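Diphosphomevalonate decarboxylase, putative (Trypanosoma brucei, PDB 2HKE) probably catalyses the ATP-dependent decarboxylation of (R)-5-diphosphomevalonate to isopentenyl diphosphate, a precursor of isoprenoids and sterols. Local coordinates at residues Glu69-Val72 with Gly73-Pro76; Cys89-Glu92 with Leu93-Lys96; Thr133-Val136 with Ser137-Ala140; Gly161-Asp165 with Gly166-Val170; Gln252-Cys255 with Ala256-Pro260. The protein carries 1 engineered substitution. All blocks are in the same frame, centred on the assembly; numbering follows the deposited sequence. Where two conformers were deposited one is given.

All five contacts are local, each within one unbroken run of chain. They follow one another in numerical order. Contacts 1 to 4 belong to the N-terminal domain, and contact 5 to the C-terminal one. Contact 1 leads from strand 68-70 into helix 76-86, and contact 2 leads from beyond that helix to strand 97-104. Their centres are about 21 Å apart. Contact 3 starts helix 136-143, and contact 4 is the loop between strands 155-159 and 170-175. These two touch through Met138 and Val170, with centres about 13 Å apart. Contact 5 ends helix 237-256, its centre about 46 Å from that of contact 2. The five mark turns and helix ends across both domains.

Contact 1. Residues Glu69-Val72 with Gly73-Pro76; sequences EVDV and GKTP
Asp71 and Thr75 meet through the carbonyl oxygen of the aspartate, which takes two hydrogen bonds. Thr75 OG1 donates to Asp71 O at 2.9 Å. Lys74 N donates to the same Asp71 O, also at 2.9 Å. The two donors arrive from opposite faces of the carbonyl plane, and both stand well out of it. One step along, Thr75 N bonds to Val72 O at 3.0 Å. The two backbone bonds overlap as successive tight turns, with Val72 and Gly73 in 3-10 geometry.

The Asp71 side chain adds a second layer. Its CG is anti to the backbone N (chi1 -171°), which sends the carboxylate over the start of the turn. There OD1 of Asp71 takes a weak, bent bond from Gly73 N at 3.1 Å, in the manner of an Asx turn. The other oxygen faces Lys74. The extended lysine chain crosses the aspartate at about a right angle, and CE of Lys74 lies 3.1 Å from Asp71 OD2. The salt bridge from NZ of Lys74 to Asp71 OD2 is long, at 3.7 Å. CG1 of Val70 packs against the Thr75 hydroxyl, 3.3 Å from OG1.

Farther out, Val70 pairs through its backbone with Leu63 of strand 62-65. Val72 rests on Leu63 and on Gln79 and Leu82 of helix 76-86. Thr75 occupies the N-cap position of that helix. Its side chain makes no capping bond; its hydroxyl is turned back to Asp71 O instead. The turn is probably closed mainly by the backbone and this hydroxyl, the long ion pair adding less.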
loop_
_atom_site.group_PDB
_atom_site.type_symbol
_atom_site.label_atom_id
_atom_site.label_comp_id
_atom_site.label_asym_id
_atom_site.label_seq_id
_atom_site.Cartn_x
_atom_site.Cartn_y
_atom_site.Cartn_z
ATOM N N GLU A 69 -4.774 -24.464 3.947
ATOM C CA GLU A 69 -4.539 -24.835 2.567
ATOM C C GLU A 69 -5.735 -24.440 1.704
ATOM O O GLU A 69 -6.899 -24.700 2.027
ATOM C CB GLU A 69 -4.147 -26.318 2.402
ATOM C CG GLU A 69 -3.772 -26.627 0.941
ATOM C CD GLU A 69 -3.447 -28.068 0.664
ATOM O OE1 GLU A 69 -3.345 -28.855 1.649
ATOM O OE2 GLU A 69 -3.299 -28.406 -0.544
ATOM N N VAL A 70 -5.413 -23.811 0.579
ATOM C CA VAL A 70 -6.375 -23.220 -0.319
ATOM C C VAL A 70 -6.277 -23.936 -1.688
ATOM O O VAL A 70 -5.218 -24.451 -2.003
ATOM C CB VAL A 70 -6.014 -21.712 -0.348
ATOM C CG1 VAL A 70 -6.021 -21.107 -1.735
ATOM C CG2 VAL A 70 -6.844 -20.978 0.698
ATOM N N ASP A 71 -7.362 -23.987 -2.466
ATOM C CA ASP A 71 -7.327 -24.654 -3.782
ATOM C C ASP A 71 -6.725 -23.680 -4.816
ATOM O O ASP A 71 -7.333 -22.648 -5.097
ATOM C CB ASP A 71 -8.735 -25.076 -4.248
ATOM C CG ASP A 71 -8.715 -25.985 -5.519
ATOM O OD1 ASP A 71 -7.663 -26.188 -6.144
ATOM O OD2 ASP A 71 -9.783 -26.541 -5.865
ATOM N N VAL A 72 -5.561 -24.014 -5.359
ATOM C CA VAL A 72 -4.910 -23.135 -6.372
ATOM C C VAL A 72 -5.781 -22.986 -7.625
ATOM O O VAL A 72 -5.878 -21.892 -8.216
ATOM C CB VAL A 72 -3.489 -23.598 -6.746
ATOM C CG1 VAL A 72 -2.917 -22.732 -7.866
ATOM C CG2 VAL A 72 -2.548 -23.537 -5.533
ATOM N N GLY A 73 -6.440 -24.082 -8.017
ATOM C CA GLY A 73 -7.452 -24.051 -9.084
ATOM C C GLY A 73 -8.621 -23.106 -8.844
ATOM O O GLY A 73 -9.344 -22.807 -9.772
ATOM N N LYS A 74 -8.802 -22.616 -7.617
ATOM C CA LYS A 74 -9.840 -21.637 -7.282
ATOM C C LYS A 74 -9.281 -20.254 -6.960
ATOM O O LYS A 74 -10.005 -19.390 -6.491
ATOM C CB LYS A 74 -10.675 -22.141 -6.078
ATOM C CG LYS A 74 -11.328 -23.507 -6.348
ATOM C CD LYS A 74 -12.016 -24.096 -5.121
ATOM C CE LYS A 74 -12.683 -25.455 -5.434
ATOM N NZ LYS A 74 -13.073 -26.160 -4.134
ATOM N N THR A 75 -7.997 -20.043 -7.255
ATOM C CA THR A 75 -7.297 -18.795 -6.895
ATOM C C THR A 75 -6.649 -18.230 -8.197
ATOM O O THR A 75 -5.460 -18.393 -8.398
ATOM C CB THR A 75 -6.240 -19.063 -5.781
ATOM O OG1 THR A 75 -6.844 -19.815 -4.710
ATOM C CG2 THR A 75 -5.729 -17.793 -5.191
ATOM N N PRO A 76 -7.463 -17.660 -9.116
ATOM C CA PRO A 76 -6.950 -17.288 -10.441
ATOM C C PRO A 76 -5.761 -16.324 -10.464
ATOM O O PRO A 76 -4.925 -16.418 -11.363
ATOM C CB PRO A 76 -8.188 -16.707 -11.168
ATOM C CG PRO A 76 -9.137 -16.372 -10.111
ATOM C CD PRO A 76 -8.919 -17.450 -9.041
#

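Contact 2. Residues Cys89-Glu92 with Leu93-Lys96; sequences CPEE and LKNK. Engineered in segment 89-92: Glu92 (natural residue Asp).
Glu92 and Leu93 lie side by side and point the same way, with the acid resting against the leucine side chain. Glu92 is an engineered residue, replacing a natural aspartate. Its CG sits between its own backbone N and carbonyl carbon (chi1 48°), and the chain bends again at chi2. The bend lays the carboxylate beside Leu93, whose CG is 3.8 Å from Glu92 OE2. Leu93 CG is anti to its own carbonyl carbon, and CD2 of Leu93 lies 3.6 Å from Glu92 O. CB of Pro90 also approaches Leu93 CG.

Glu91 and Lys94 also run side by side. Both leave the usual staggered positions at chi1, and the salt bridge between Glu91 OE2 and Lys94 NZ is long at 3.7 Å. The sulfur of Cys89 lies against the Lys94 backbone, with Cys89 SG 3.7 Å from Lys94 N.

The backbone here forms one short, weakly bonded helical turn, 91-94, which links helix 76-86 to strand 97-104. Pro90 O starts it by accepting from Leu93 N and Lys94 N, each at 2.9 Å. Lys94 N approaches Pro90 O almost end-on, while Leu93 N comes from above the carbonyl plane.

At the far end, Glu92 O collects two side-chain donors. The Lys96 chain folds back through bends at chi2 and chi4, and its NZ reaches Glu92 O at 3.1 Å, nearly along the C=O axis. Asn95 ND2 adds a weak bond to Glu92 O at 3.2 Å. Lys96 also has a weak, long ion pair with Asp56, and Leu93 and Lys96 both touch Leu54 of strand 48-55.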
loop_
_atom_site.group_PDB
_atom_site.type_symbol
_atom_site.label_atom_id
_atom_site.label_comp_id
_atom_site.label_asym_id
_atom_site.label_seq_id
_atom_site.Cartn_x
_atom_site.Cartn_y
_atom_site.Cartn_z
ATOM N N CYS A 89 11.012 -19.431 -17.325
ATOM C CA CYS A 89 11.983 -20.085 -16.475
ATOM C C CYS A 89 12.621 -21.269 -17.214
ATOM O O CYS A 89 12.110 -21.687 -18.237
ATOM C CB CYS A 89 11.341 -20.508 -15.170
ATOM S SG CYS A 89 10.355 -21.989 -15.310
ATOM N N PRO A 90 13.763 -21.774 -16.717
ATOM C CA PRO A 90 14.472 -22.898 -17.329
ATOM C C PRO A 90 13.594 -24.128 -17.620
ATOM O O PRO A 90 12.752 -24.477 -16.812
ATOM C CB PRO A 90 15.510 -23.247 -16.270
ATOM C CG PRO A 90 15.853 -21.964 -15.674
ATOM C CD PRO A 90 14.503 -21.268 -15.548
ATOM N N GLU A 91 13.805 -24.780 -18.765
ATOM C CA GLU A 91 13.082 -26.016 -19.090
ATOM C C GLU A 91 13.162 -27.038 -17.952
ATOM O O GLU A 91 12.210 -27.760 -17.698
ATOM C CB GLU A 91 13.579 -26.635 -20.427
ATOM C CG GLU A 91 12.626 -26.449 -21.643
ATOM C CD GLU A 91 13.055 -25.330 -22.627
ATOM O OE1 GLU A 91 14.188 -25.401 -23.193
ATOM O OE2 GLU A 91 12.249 -24.384 -22.859
ATOM N N GLU A 92 14.284 -27.083 -17.248
ATOM C CA GLU A 92 14.480 -28.007 -16.120
ATOM C C GLU A 92 13.598 -27.726 -14.918
ATOM O O GLU A 92 13.429 -28.591 -14.060
ATOM C CB GLU A 92 15.925 -27.922 -15.615
ATOM C CG GLU A 92 16.380 -26.453 -15.416
ATOM C CD GLU A 92 17.340 -26.254 -14.311
ATOM O OE1 GLU A 92 17.728 -27.297 -13.695
ATOM O OE2 GLU A 92 17.696 -25.057 -14.056
ATOM N N LEU A 93 13.123 -26.490 -14.794
ATOM C CA LEU A 93 12.274 -26.109 -13.667
ATOM C C LEU A 93 10.829 -25.857 -14.099
ATOM O O LEU A 93 9.958 -25.830 -13.246
ATOM C CB LEU A 93 12.834 -24.883 -12.946
ATOM C CG LEU A 93 14.286 -24.951 -12.475
ATOM C CD1 LEU A 93 14.692 -23.665 -11.763
ATOM C CD2 LEU A 93 14.506 -26.175 -11.573
ATOM N N LYS A 94 10.575 -25.693 -15.395
ATOM C CA LYS A 94 9.210 -25.521 -15.931
ATOM C C LYS A 94 8.216 -26.489 -15.330
ATOM O O LYS A 94 7.086 -26.129 -15.043
ATOM C CB LYS A 94 9.174 -25.725 -17.454
ATOM C CG LYS A 94 8.794 -24.496 -18.219
ATOM C CD LYS A 94 9.203 -24.554 -19.695
ATOM C CE LYS A 94 8.354 -23.598 -20.564
ATOM N NZ LYS A 94 9.146 -22.796 -21.567
ATOM N N ASN A 95 8.642 -27.728 -15.152
ATOM C CA ASN A 95 7.710 -28.823 -14.861
ATOM C C ASN A 95 7.482 -29.068 -13.370
ATOM O O ASN A 95 6.491 -29.717 -12.981
ATOM C CB ASN A 95 8.160 -30.119 -15.567
ATOM C CG ASN A 95 9.573 -30.584 -15.147
ATOM O OD1 ASN A 95 9.848 -31.793 -15.120
ATOM N ND2 ASN A 95 10.462 -29.638 -14.821
ATOM N N LYS A 96 8.377 -28.535 -12.543
ATOM C CA LYS A 96 8.319 -28.743 -11.114
ATOM C C LYS A 96 7.038 -28.109 -10.611
ATOM O O LYS A 96 6.590 -27.096 -11.152
ATOM C CB LYS A 96 9.499 -28.068 -10.411
ATOM C CG LYS A 96 10.866 -28.498 -10.879
ATOM C CD LYS A 96 11.291 -29.787 -10.220
ATOM C CE LYS A 96 12.673 -30.247 -10.721
ATOM N NZ LYS A 96 12.548 -30.835 -12.100
#

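Contact 3. Residues Thr133-Val136 with Ser137-Ala140; sequences TTNV and SMLA
Asn135 caps helix 136-143 by bonding to Met138. The first group of interactions is hydrogen bonds to the backbone. Asn135 OD1 accepts from Met138 N at 2.8 Å, with the N-H nearly straight and the donor tilted 32° from the amide plane. The side chain reaches it because CG is held between the backbone N and the carbonyl carbon, the crowded position (chi1 62°). This folds the amide back over the first helical turn. Within the helix, Leu139 N bonds to Asn135 O at 3.2 Å and Ala140 N to Val136 O at 2.9 Å.

This is the classic asparagine N-cap. The side-chain carbonyl satisfies an N-H of the first turn, which lacks the usual i-4 helical partner. The capped helix follows helix 114-130 in the N-terminal domain and packs against it.

The second group is a sulfur contact. Asn135 ND2 points to Met138 SD at 3.5 Å, a weak bond. The same amide therefore grips one residue twice, at the backbone through oxygen and at the thioether through nitrogen. The two side chains cross obliquely, with CG of Met138 3.4 Å from Asn135 OD1.

The third group is packing. Val170 of strand 170-175 packs on Asn135, Ser137 and Met138. CB of Ser137 lies 3.6 Å from Asn135 OD1, while the serine hydroxyl is bonded to Cys148 O and Ala171 N. CB of Ala140 closes on Val136 O at 3.2 Å. Leu139 leans on Met81, His84 and Leu85 of helix 76-86 and on Ile127 of helix 114-130.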
loop_
_atom_site.group_PDB
_atom_site.type_symbol
_atom_site.label_atom_id
_atom_site.label_comp_id
_atom_site.label_asym_id
_atom_site.label_seq_id
_atom_site.Cartn_x
_atom_site.Cartn_y
_atom_site.Cartn_z
ATOM N N THR A 133 13.185 -15.372 -15.461
ATOM C CA THR A 133 13.696 -14.113 -15.947
ATOM C C THR A 133 12.754 -12.917 -15.749
ATOM O O THR A 133 13.105 -11.759 -16.062
ATOM C CB THR A 133 13.998 -14.234 -17.446
ATOM O OG1 THR A 133 12.823 -14.677 -18.147
ATOM C CG2 THR A 133 15.148 -15.230 -17.630
ATOM N N THR A 134 11.543 -13.180 -15.296
ATOM C CA THR A 134 10.607 -12.075 -15.102
ATOM C C THR A 134 10.990 -11.276 -13.850
ATOM O O THR A 134 11.621 -11.789 -12.954
ATOM C CB THR A 134 9.138 -12.572 -15.090
ATOM O OG1 THR A 134 8.275 -11.442 -14.942
ATOM C CG2 THR A 134 8.892 -13.489 -13.947
ATOM N N ASN A 135 10.624 -9.994 -13.809
ATOM C CA ASN A 135 10.969 -9.204 -12.654
ATOM C C ASN A 135 9.870 -9.250 -11.587
ATOM O O ASN A 135 8.700 -9.547 -11.883
ATOM C CB ASN A 135 11.348 -7.769 -13.029
ATOM C CG ASN A 135 10.215 -7.028 -13.695
ATOM O OD1 ASN A 135 9.236 -6.618 -13.052
ATOM N ND2 ASN A 135 10.336 -6.868 -15.009
ATOM N N VAL A 136 10.276 -8.982 -10.354
ATOM C CA VAL A 136 9.399 -9.116 -9.234
ATOM C C VAL A 136 8.153 -8.264 -9.457
ATOM O O VAL A 136 7.031 -8.725 -9.148
ATOM C CB VAL A 136 10.098 -8.737 -7.905
ATOM C CG1 VAL A 136 9.044 -8.550 -6.760
ATOM C CG2 VAL A 136 11.147 -9.808 -7.550
ATOM N N SER A 137 8.369 -7.032 -9.902
ATOM C CA SER A 137 7.256 -6.091 -10.051
ATOM C C SER A 137 6.183 -6.599 -11.040
ATOM O O SER A 137 4.978 -6.604 -10.720
ATOM C CB SER A 137 7.778 -4.706 -10.404
ATOM O OG SER A 137 6.730 -3.799 -10.598
ATOM N N MET A 138 6.593 -7.050 -12.240
ATOM C CA MET A 138 5.625 -7.511 -13.225
ATOM C C MET A 138 4.898 -8.777 -12.859
ATOM O O MET A 138 3.721 -8.918 -13.190
ATOM C CB MET A 138 6.274 -7.649 -14.606
ATOM C CG MET A 138 6.650 -6.269 -15.165
ATOM S SD MET A 138 7.399 -6.422 -16.831
ATOM C CE MET A 138 6.541 -7.901 -17.363
ATOM N N LEU A 139 5.556 -9.686 -12.160
ATOM C CA LEU A 139 4.830 -10.878 -11.691
ATOM C C LEU A 139 3.865 -10.540 -10.557
ATOM O O LEU A 139 2.758 -11.058 -10.500
ATOM C CB LEU A 139 5.835 -11.928 -11.237
ATOM C CG LEU A 139 5.207 -13.264 -10.963
ATOM C CD1 LEU A 139 4.605 -13.857 -12.204
ATOM C CD2 LEU A 139 6.248 -14.206 -10.303
ATOM N N ALA A 140 4.298 -9.682 -9.641
ATOM C CA ALA A 140 3.474 -9.237 -8.521
ATOM C C ALA A 140 2.192 -8.559 -9.045
ATOM O O ALA A 140 1.133 -8.787 -8.504
ATOM C CB ALA A 140 4.263 -8.279 -7.648
#

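Contact 4. Residues Gly161-Asp165 with Gly166-Val170; sequences GEKPD and GSDCV
Lys163 and Gly166 close a type I beta turn, Gly166 N to Lys163 O at 2.9 Å, and a second type I turn from Gly166 to Cys169 follows directly. Gly166 joins them with a positive phi. The chain thereby doubles back, bringing Asp168 against Gly161 and its neighbours.

Asp168 carries most of the side-chain contact. Its carboxylate grips two successive backbone N-H groups with both oxygens. Glu162 N bonds to Asp168 OD2 at 2.8 Å in an almost straight line, and Lys163 N bonds to Asp168 OD1 at 3.1 Å. Both are met on the syn side, moderately out of the carboxylate plane. The paired bonds should fix the rotation of the group. A water adds a third grip, donating to Asp168 OD1 at 2.7 Å and to Lys163 O at 2.6 Å. The carboxylate leaves little room beside Gly161, whose CA is 3.3 Å from Asp168 OD1.

Asp165 holds the first turn to the second. Its CG lies between its backbone N and carbonyl carbon (chi1 71°), turning OD1 onto Ser167. Ser167 OG donates to Asp165 OD1 at 2.8 Å, on the syn side. Ser167 N donates to the same oxygen from above the carboxylate plane, which makes an Asx turn. The extended Lys163 chain passes the Asp168 carboxylate, and its CD touches Ser167 OG.

Cys169 O is bonded to Arg141, and Val170 begins the return strand, pairing with Asn159. Back-to-back turns tied by aspartate side chains here connect a beta hairpin, between antiparallel strands 155-159 and 170-175.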
loop_
_atom_site.group_PDB
_atom_site.type_symbol
_atom_site.label_atom_id
_atom_site.label_comp_id
_atom_site.label_asym_id
_atom_site.label_seq_id
_atom_site.Cartn_x
_atom_site.Cartn_y
_atom_site.Cartn_z
ATOM N N GLY A 161 2.286 1.906 -18.875
ATOM C CA GLY A 161 2.664 1.262 -20.132
ATOM C C GLY A 161 1.651 1.546 -21.229
ATOM O O GLY A 161 0.550 2.124 -21.003
ATOM N N GLU A 162 2.043 1.182 -22.434
ATOM C CA GLU A 162 1.139 1.276 -23.566
ATOM C C GLU A 162 0.972 -0.028 -24.354
ATOM O O GLU A 162 0.117 -0.110 -25.228
ATOM C CB GLU A 162 1.605 2.415 -24.478
ATOM C CG GLU A 162 3.029 2.315 -24.975
ATOM C CD GLU A 162 3.398 3.447 -25.954
ATOM O OE1 GLU A 162 2.699 4.479 -25.962
ATOM O OE2 GLU A 162 4.400 3.308 -26.704
ATOM N N LYS A 163 1.728 -1.066 -24.005
ATOM C CA LYS A 163 1.697 -2.322 -24.741
ATOM C C LYS A 163 0.608 -3.254 -24.229
ATOM O O LYS A 163 0.512 -3.537 -23.007
ATOM C CB LYS A 163 3.061 -3.011 -24.668
ATOM C CG LYS A 163 4.151 -2.183 -25.327
ATOM C CD LYS A 163 5.528 -2.866 -25.268
ATOM C CE LYS A 163 6.546 -2.039 -26.065
ATOM N NZ LYS A 163 7.872 -2.725 -26.155
ATOM N N PRO A 164 -0.260 -3.711 -25.145
ATOM C CA PRO A 164 -1.347 -4.599 -24.749
ATOM C C PRO A 164 -0.934 -5.889 -24.072
ATOM O O PRO A 164 -1.749 -6.469 -23.360
ATOM C CB PRO A 164 -2.060 -4.902 -26.085
ATOM C CG PRO A 164 -1.776 -3.751 -26.902
ATOM C CD PRO A 164 -0.363 -3.367 -26.575
ATOM N N ASP A 165 0.308 -6.331 -24.290
ATOM C CA ASP A 165 0.781 -7.528 -23.590
ATOM C C ASP A 165 1.330 -7.281 -22.172
ATOM O O ASP A 165 1.697 -8.220 -21.482
ATOM C CB ASP A 165 1.808 -8.292 -24.416
ATOM C CG ASP A 165 3.151 -7.585 -24.542
ATOM O OD1 ASP A 165 3.351 -6.452 -24.056
ATOM O OD2 ASP A 165 4.054 -8.211 -25.170
ATOM N N GLY A 166 1.393 -6.026 -21.765
ATOM C CA GLY A 166 1.777 -5.675 -20.400
ATOM C C GLY A 166 3.292 -5.591 -20.188
ATOM O O GLY A 166 3.742 -5.361 -19.071
ATOM N N SER A 167 4.079 -5.757 -21.268
ATOM C CA SER A 167 5.544 -5.856 -21.155
ATOM C C SER A 167 6.223 -4.564 -20.727
ATOM O O SER A 167 7.389 -4.594 -20.336
ATOM C CB SER A 167 6.163 -6.385 -22.467
ATOM O OG SER A 167 5.910 -5.457 -23.487
ATOM N N ASP A 168 5.518 -3.437 -20.764
ATOM C CA ASP A 168 6.013 -2.181 -20.225
ATOM C C ASP A 168 5.181 -1.649 -19.035
ATOM O O ASP A 168 5.311 -0.505 -18.627
ATOM C CB ASP A 168 6.106 -1.122 -21.316
ATOM C CG ASP A 168 4.769 -0.767 -21.923
ATOM O OD1 ASP A 168 3.773 -1.481 -21.696
ATOM O OD2 ASP A 168 4.721 0.240 -22.679
ATOM N N CYS A 169 4.311 -2.486 -18.505
ATOM C CA CYS A 169 3.482 -2.095 -17.374
ATOM C C CYS A 169 4.175 -2.579 -16.080
ATOM O O CYS A 169 4.084 -3.759 -15.681
ATOM C CB CYS A 169 2.088 -2.689 -17.542
ATOM S SG CYS A 169 0.906 -2.232 -16.307
ATOM N N VAL A 170 4.899 -1.672 -15.444
ATOM C CA VAL A 170 5.863 -2.077 -14.438
ATOM C C VAL A 170 6.179 -0.925 -13.512
ATOM O O VAL A 170 6.038 0.223 -13.898
ATOM C CB VAL A 170 7.147 -2.570 -15.142
ATOM C CG1 VAL A 170 7.824 -1.383 -15.843
ATOM C CG2 VAL A 170 8.109 -3.329 -14.149
HETATM O O HOH W 1 1.361 -2.231 -20.875
#

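Contact 5. Residues Gln252-Cys255 with Ala256-Pro260; sequences QEIC and ATTEP
Ile254 and Thr258 share the shortest polar contact here, Thr258 OG1 donating to Ile254 O at 2.7 Å. It lies at the C-terminal end of helix 237-256, where the chain leaves the helix after Ala256. The hydroxyl stands above the carbonyl plane of Ile254. It gets there with OG1 beside the backbone N of Thr258 (chi1 -63°), which turns it back over the last helical turn. Thr258 OG1 is also hydrogen-bonded to Ser206 of helix 199-209.

Thr257 is the first residue outside helical geometry, and its hydroxyl likewise turns back. OG1 of Thr257 lies 2.9 Å from Glu253 O and 3.1 Å from Ile254 O. The one proton of this hydroxyl is not assigned among these oxygens and Ser210, its hydrogen-bond partner outside the turn. The backbone bond of Thr257 is clearer: Thr257 N bonds to Glu253 O at 3.0 Å, with a weak second bond to Ile254 O. The last helical carbonyls thus gain hydroxyl neighbours where the run of backbone donors gives out.

Ala256 N bonds to Gln252 O, and Thr257 N to Glu253 O is the next bond of the same kind. After it the turn tightens. Thr258 N bonds to Cys255 O, three residues back, at 3.3 Å, and approaches far above that carbonyl plane.

Packing is modest within the turn. CG of Glu253 lies 4.3 Å from CG2 of Thr257. Ile254 leans on Met213 and Arg216 of helix 213-234, joining this helix end to its neighbour. Just beyond Thr258, the peptide bond between Glu259 C and Pro260 N is cis.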
loop_
_atom_site.group_PDB
_atom_site.type_symbol
_atom_site.label_atom_id
_atom_site.label_comp_id
_atom_site.label_asym_id
_atom_site.label_seq_id
_atom_site.Cartn_x
_atom_site.Cartn_y
_atom_site.Cartn_z
ATOM N N GLN A 252 -12.243 9.711 -3.121
ATOM C CA GLN A 252 -13.495 9.645 -2.361
ATOM C C GLN A 252 -14.655 10.232 -3.218
ATOM O O GLN A 252 -15.771 9.690 -3.176
ATOM C CB GLN A 252 -13.383 10.328 -0.986
ATOM C CG GLN A 252 -12.564 9.472 0.000
ATOM C CD GLN A 252 -12.219 10.168 1.267
ATOM O OE1 GLN A 252 -12.224 11.423 1.343
ATOM N NE2 GLN A 252 -11.868 9.375 2.281
ATOM N N GLU A 253 -14.395 11.275 -3.972
ATOM C CA GLU A 253 -15.439 11.869 -4.814
ATOM C C GLU A 253 -15.790 10.948 -5.960
ATOM O O GLU A 253 -16.986 10.845 -6.350
ATOM C CB GLU A 253 -15.046 13.257 -5.302
ATOM C CG GLU A 253 -16.243 13.997 -5.910
ATOM C CD GLU A 253 -15.897 15.362 -6.528
ATOM O OE1 GLU A 253 -14.718 15.789 -6.458
ATOM O OE2 GLU A 253 -16.824 15.988 -7.125
ATOM N N ILE A 254 -14.782 10.295 -6.530
ATOM C CA ILE A 254 -15.033 9.277 -7.553
ATOM C C ILE A 254 -15.943 8.190 -7.035
ATOM O O ILE A 254 -16.921 7.820 -7.692
ATOM C CB ILE A 254 -13.725 8.691 -8.098
ATOM C CG1 ILE A 254 -13.041 9.738 -8.985
ATOM C CG2 ILE A 254 -14.032 7.452 -8.937
ATOM C CD1 ILE A 254 -11.571 9.512 -9.219
ATOM N N CYS A 255 -15.636 7.674 -5.859
ATOM C CA CYS A 255 -16.455 6.642 -5.247
ATOM C C CYS A 255 -17.886 7.161 -5.012
ATOM O O CYS A 255 -18.855 6.448 -5.229
ATOM C CB CYS A 255 -15.802 6.155 -3.978
ATOM S SG CYS A 255 -14.386 5.050 -4.381
ATOM N N ALA A 256 -18.007 8.398 -4.544
ATOM C CA ALA A 256 -19.325 8.958 -4.210
ATOM C C ALA A 256 -20.191 9.175 -5.457
ATOM O O ALA A 256 -21.396 9.188 -5.336
ATOM C CB ALA A 256 -19.160 10.302 -3.460
ATOM N N THR A 257 -19.579 9.364 -6.616
ATOM C CA THR A 257 -20.257 9.597 -7.890
ATOM C C THR A 257 -20.284 8.353 -8.805
ATOM O O THR A 257 -20.634 8.424 -9.996
ATOM C CB THR A 257 -19.592 10.722 -8.625
ATOM O OG1 THR A 257 -18.241 10.379 -8.898
ATOM C CG2 THR A 257 -19.626 12.045 -7.816
ATOM N N THR A 258 -19.894 7.224 -8.232
ATOM C CA THR A 258 -20.043 5.923 -8.870
ATOM C C THR A 258 -21.491 5.499 -8.682
ATOM O O THR A 258 -22.142 5.886 -7.708
ATOM C CB THR A 258 -19.046 4.908 -8.243
ATOM O OG1 THR A 258 -17.713 5.365 -8.511
ATOM C CG2 THR A 258 -19.193 3.472 -8.821
ATOM N N GLU A 259 -21.982 4.685 -9.619
ATOM C CA GLU A 259 -23.364 4.156 -9.544
ATOM C C GLU A 259 -23.386 2.644 -9.618
ATOM O O GLU A 259 -22.958 2.070 -10.618
ATOM C CB GLU A 259 -24.172 4.773 -10.679
ATOM C CG GLU A 259 -24.235 6.257 -10.552
ATOM C CD GLU A 259 -25.268 6.906 -11.421
ATOM O OE1 GLU A 259 -25.531 6.383 -12.531
ATOM O OE2 GLU A 259 -25.811 7.959 -10.988
ATOM N N PRO A 260 -23.819 1.962 -8.547
ATOM C CA PRO A 260 -24.225 2.438 -7.216
ATOM C C PRO A 260 -23.063 3.086 -6.473
ATOM O O PRO A 260 -21.897 2.756 -6.740
ATOM C CB PRO A 260 -24.612 1.167 -6.485
ATOM C CG PRO A 260 -24.722 0.120 -7.487
ATOM C CD PRO A 260 -23.919 0.505 -8.661
#